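Side-chain contact in HTH-type transcriptional regulator PrpR (Mycobacterium tuberculosis, PDB 6D2S), which regulates expression of the enzymes that break down short-chain fatty acids through the glyoxylate and methylcitrate cycles, including propionate derived from cholesterol: residues Thr30-Arg35 and Ala44-Asp49. Residues are numbered along the deposited sequence; the frame is centred on the assembly and turned at random.
Sequences TESGMR and AELMRD
M34 reaches L46 with its terminal methyl: CE lies 3.5 Å from L46 CD2, a close carbon pair, and 3.7 Å from L46 CB, so the tip rests against one branch and the root of the leucine. The two side chains meet at about a right angle. M34 does not aim its CB at the helix; a bend at chi2 (-90°) swings sulfur and methyl over to it, which a long, unbranched and flexible methionine can do. With CG anti to the backbone N (chi1 178°), L46 extends toward the turn and carries CD2 to the methionine methyl, which sits against its CB-CG-CD2 side; the other branch, CD1, stands farther off.

Beside this tight spot the contact is loose and partly open to solvent, and none of its touching residues is buried. S32 OG stands 4.2 Å from L46 CD2, a looser spacing than van der Waals contact, and its hydroxyl is satisfied by a hydrogen bond back to M28 O in the last turn of helix 19-31. A small serine suits this helix end. G33 follows with positive phi (72°), a conformation easy for glycine, and G33 N bonds to T30 O at 3.1 Å in a Schellman motif that ends the helix.

The contact is packing between consecutive helices linked by a short loop, in a fragment of the regulator that includes an IrrE N-terminal-like family region. It joins the turn that follows helix 19-31 to helix 39-51 at the surface of the chain. F134 of helix 116-135 touches both M34 and L46, while M47, on another face of helix 39-51, packs against helix 84-99.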
ATOM      1  N   THR A  30       9.960  11.528  10.755  1.00 19.27           N
ATOM      2  CA  THR A  30      10.284  11.873  12.136  1.00 22.02           C
ATOM      3  C   THR A  30      11.147  13.129  12.213  1.00 27.25           C
ATOM      4  O   THR A  30      10.877  14.030  13.019  1.00 29.54           O
ATOM      5  CB  THR A  30      10.993  10.691  12.809  1.00 23.22           C
ATOM      6  OG1 THR A  30      10.130   9.550  12.784  1.00 28.69           O
ATOM      7  CG2 THR A  30      11.349  11.030  14.259  1.00 25.90           C
ATOM      8  N   GLU A  31      12.192  13.209  11.383  1.00 24.94           N
ATOM      9  CA  GLU A  31      13.106  14.346  11.446  1.00 29.69           C
ATOM     10  C   GLU A  31      12.451  15.645  10.995  1.00 32.63           C
ATOM     11  O   GLU A  31      12.890  16.725  11.410  1.00 31.01           O
ATOM     12  CB  GLU A  31      14.354  14.071  10.608  1.00 39.86           C
ATOM     13  CG  GLU A  31      15.273  13.020  11.211  1.00 55.41           C
ATOM     14  CD  GLU A  31      16.515  12.769  10.376  1.00 71.98           C
ATOM     15  OE1 GLU A  31      16.573  13.256   9.226  1.00 76.16           O
ATOM     16  OE2 GLU A  31      17.434  12.082  10.871  1.00 77.13           O
ATOM     17  N   SER A  32      11.418  15.575  10.164  1.00 26.93           N
ATOM     18  CA  SER A  32      10.725  16.782   9.742  1.00 28.07           C
ATOM     19  C   SER A  32       9.581  17.150  10.677  1.00 31.17           C
ATOM     20  O   SER A  32       8.876  18.128  10.416  1.00 36.61           O
ATOM     21  CB  SER A  32      10.223  16.633   8.295  1.00 27.42           C
ATOM     22  OG  SER A  32       9.248  15.616   8.182  1.00 36.98           O
ATOM     23  N   GLY A  33       9.391  16.404  11.761  1.00 32.38           N
ATOM     24  CA  GLY A  33       8.366  16.747  12.732  1.00 32.41           C
ATOM     25  C   GLY A  33       6.948  16.497  12.270  1.00 33.89           C
ATOM     26  O   GLY A  33       6.020  17.141  12.771  1.00 30.83           O
ATOM     27  N   MET A  34       6.754  15.567  11.335  1.00 27.86           N
ATOM     28  CA  MET A  34       5.417  15.221  10.873  1.00 27.16           C
ATOM     29  C   MET A  34       4.598  14.611  12.003  1.00 23.94           C
ATOM     30  O   MET A  34       5.130  14.019  12.946  1.00 23.16           O
ATOM     31  CB  MET A  34       5.486  14.220   9.714  1.00 27.45           C
ATOM     32  CG  MET A  34       6.348  14.647   8.527  1.00 34.01           C
ATOM     33  SD  MET A  34       5.420  15.556   7.284  1.00 32.08           S
ATOM     34  CE  MET A  34       6.731  16.460   6.468  1.00 36.99           C
ATOM     35  N   ARG A  35       3.283  14.740  11.884  1.00 23.18           N
ATOM     36  CA  ARG A  35       2.353  14.066  12.773  1.00 30.93           C
ATOM     37  C   ARG A  35       1.205  13.522  11.939  1.00 28.09           C
ATOM     38  O   ARG A  35       0.775  14.156  10.971  1.00 20.99           O
ATOM     39  CB  ARG A  35       1.822  15.010  13.861  1.00 42.31           C
ATOM     40  CG  ARG A  35       1.063  16.207  13.320  1.00 56.29           C
ATOM     41  CD  ARG A  35       0.653  17.155  14.438  1.00 68.92           C
ATOM     42  NE  ARG A  35      -0.289  16.533  15.365  1.00 77.93           N
ATOM     43  CZ  ARG A  35      -0.742  17.112  16.472  1.00 83.29           C
ATOM     44  NH1 ARG A  35      -0.336  18.332  16.799  1.00 84.97           N
ATOM     45  NH2 ARG A  35      -1.599  16.470  17.255  1.00 86.24           N
ATOM     46  N   ALA A  44       3.241  19.133   1.685  1.00 15.08           N
ATOM     47  CA  ALA A  44       3.404  20.285   0.797  1.00 15.49           C
ATOM     48  C   ALA A  44       4.451  21.252   1.342  1.00 21.74           C
ATOM     49  O   ALA A  44       5.245  21.821   0.582  1.00 21.22           O
ATOM     50  CB  ALA A  44       2.062  21.003   0.608  1.00 16.60           C
ATOM     51  N   GLU A  45       4.457  21.454   2.662  1.00 18.66           N
ATOM     52  CA  GLU A  45       5.471  22.294   3.291  1.00 21.47           C
ATOM     53  C   GLU A  45       6.861  21.690   3.136  1.00 20.63           C
ATOM     54  O   GLU A  45       7.818  22.396   2.795  1.00 20.38           O
ATOM     55  CB  GLU A  45       5.133  22.498   4.773  1.00 25.48           C
ATOM     56  CG  GLU A  45       6.052  23.462   5.500  1.00 42.14           C
ATOM     57  CD  GLU A  45       5.665  23.650   6.958  1.00 56.18           C
ATOM     58  OE1 GLU A  45       6.483  23.322   7.845  1.00 61.64           O
ATOM     59  OE2 GLU A  45       4.537  24.121   7.215  1.00 60.81           O
ATOM     60  N   LEU A  46       6.998  20.384   3.401  1.00 18.95           N
ATOM     61  CA  LEU A  46       8.290  19.724   3.220  1.00 20.39           C
ATOM     62  C   LEU A  46       8.777  19.859   1.779  1.00 18.26           C
ATOM     63  O   LEU A  46       9.951  20.172   1.532  1.00 18.34           O
ATOM     64  CB  LEU A  46       8.181  18.248   3.622  1.00 21.36           C
ATOM     65  CG  LEU A  46       9.398  17.338   3.471  1.00 25.18           C
ATOM     66  CD1 LEU A  46      10.576  17.902   4.234  1.00 27.41           C
ATOM     67  CD2 LEU A  46       9.069  15.922   3.963  1.00 27.55           C
ATOM     68  N   MET A  47       7.887  19.635   0.809  1.00 16.42           N
ATOM     69  CA  MET A  47       8.300  19.715  -0.593  1.00 17.12           C
ATOM     70  C   MET A  47       8.824  21.100  -0.937  1.00 16.27           C
ATOM     71  O   MET A  47       9.827  21.234  -1.650  1.00 18.46           O
ATOM     72  CB  MET A  47       7.133  19.339  -1.510  1.00 16.34           C
ATOM     73  CG  MET A  47       6.803  17.855  -1.454  1.00 16.91           C
ATOM     74  SD  MET A  47       8.088  16.897  -2.287  1.00 22.49           S
ATOM     75  CE  MET A  47       7.338  16.668  -3.899  1.00 27.02           C
ATOM     76  N   ARG A  48       8.155  22.145  -0.441  1.00 17.03           N
ATOM     77  CA  ARG A  48       8.611  23.515  -0.657  1.00 18.30           C
ATOM     78  C   ARG A  48       9.947  23.769   0.036  1.00 21.85           C
ATOM     79  O   ARG A  48      10.885  24.309  -0.565  1.00 21.55           O
ATOM     80  CB  ARG A  48       7.540  24.480  -0.131  1.00 21.42           C
ATOM     81  CG  ARG A  48       7.694  25.923  -0.497  1.00 37.02           C
ATOM     82  CD  ARG A  48       6.432  26.687  -0.079  1.00 39.36           C
ATOM     83  NE  ARG A  48       6.590  28.122  -0.265  1.00 43.83           N
ATOM     84  CZ  ARG A  48       7.105  28.933   0.649  1.00 43.40           C
ATOM     85  NH1 ARG A  48       7.504  28.441   1.817  1.00 44.09           N
ATOM     86  NH2 ARG A  48       7.224  30.229   0.391  1.00 46.22           N
ATOM     87  N   ASP A  49      10.043  23.386   1.311  1.00 21.77           N
ATOM     88  CA  ASP A  49      11.214  23.717   2.121  1.00 27.31           C
ATOM     89  C   ASP A  49      12.459  22.987   1.637  1.00 29.23           C
ATOM     90  O   ASP A  49      13.547  23.571   1.583  1.00 29.86           O
ATOM     91  CB  ASP A  49      10.945  23.355   3.582  1.00 28.29           C
ATOM     92  CG  ASP A  49      10.038  24.351   4.282  1.00 41.22           C
ATOM     93  OD1 ASP A  49       9.740  25.414   3.697  1.00 38.97           O
ATOM     94  OD2 ASP A  49       9.620  24.058   5.426  1.00 51.27           O
TER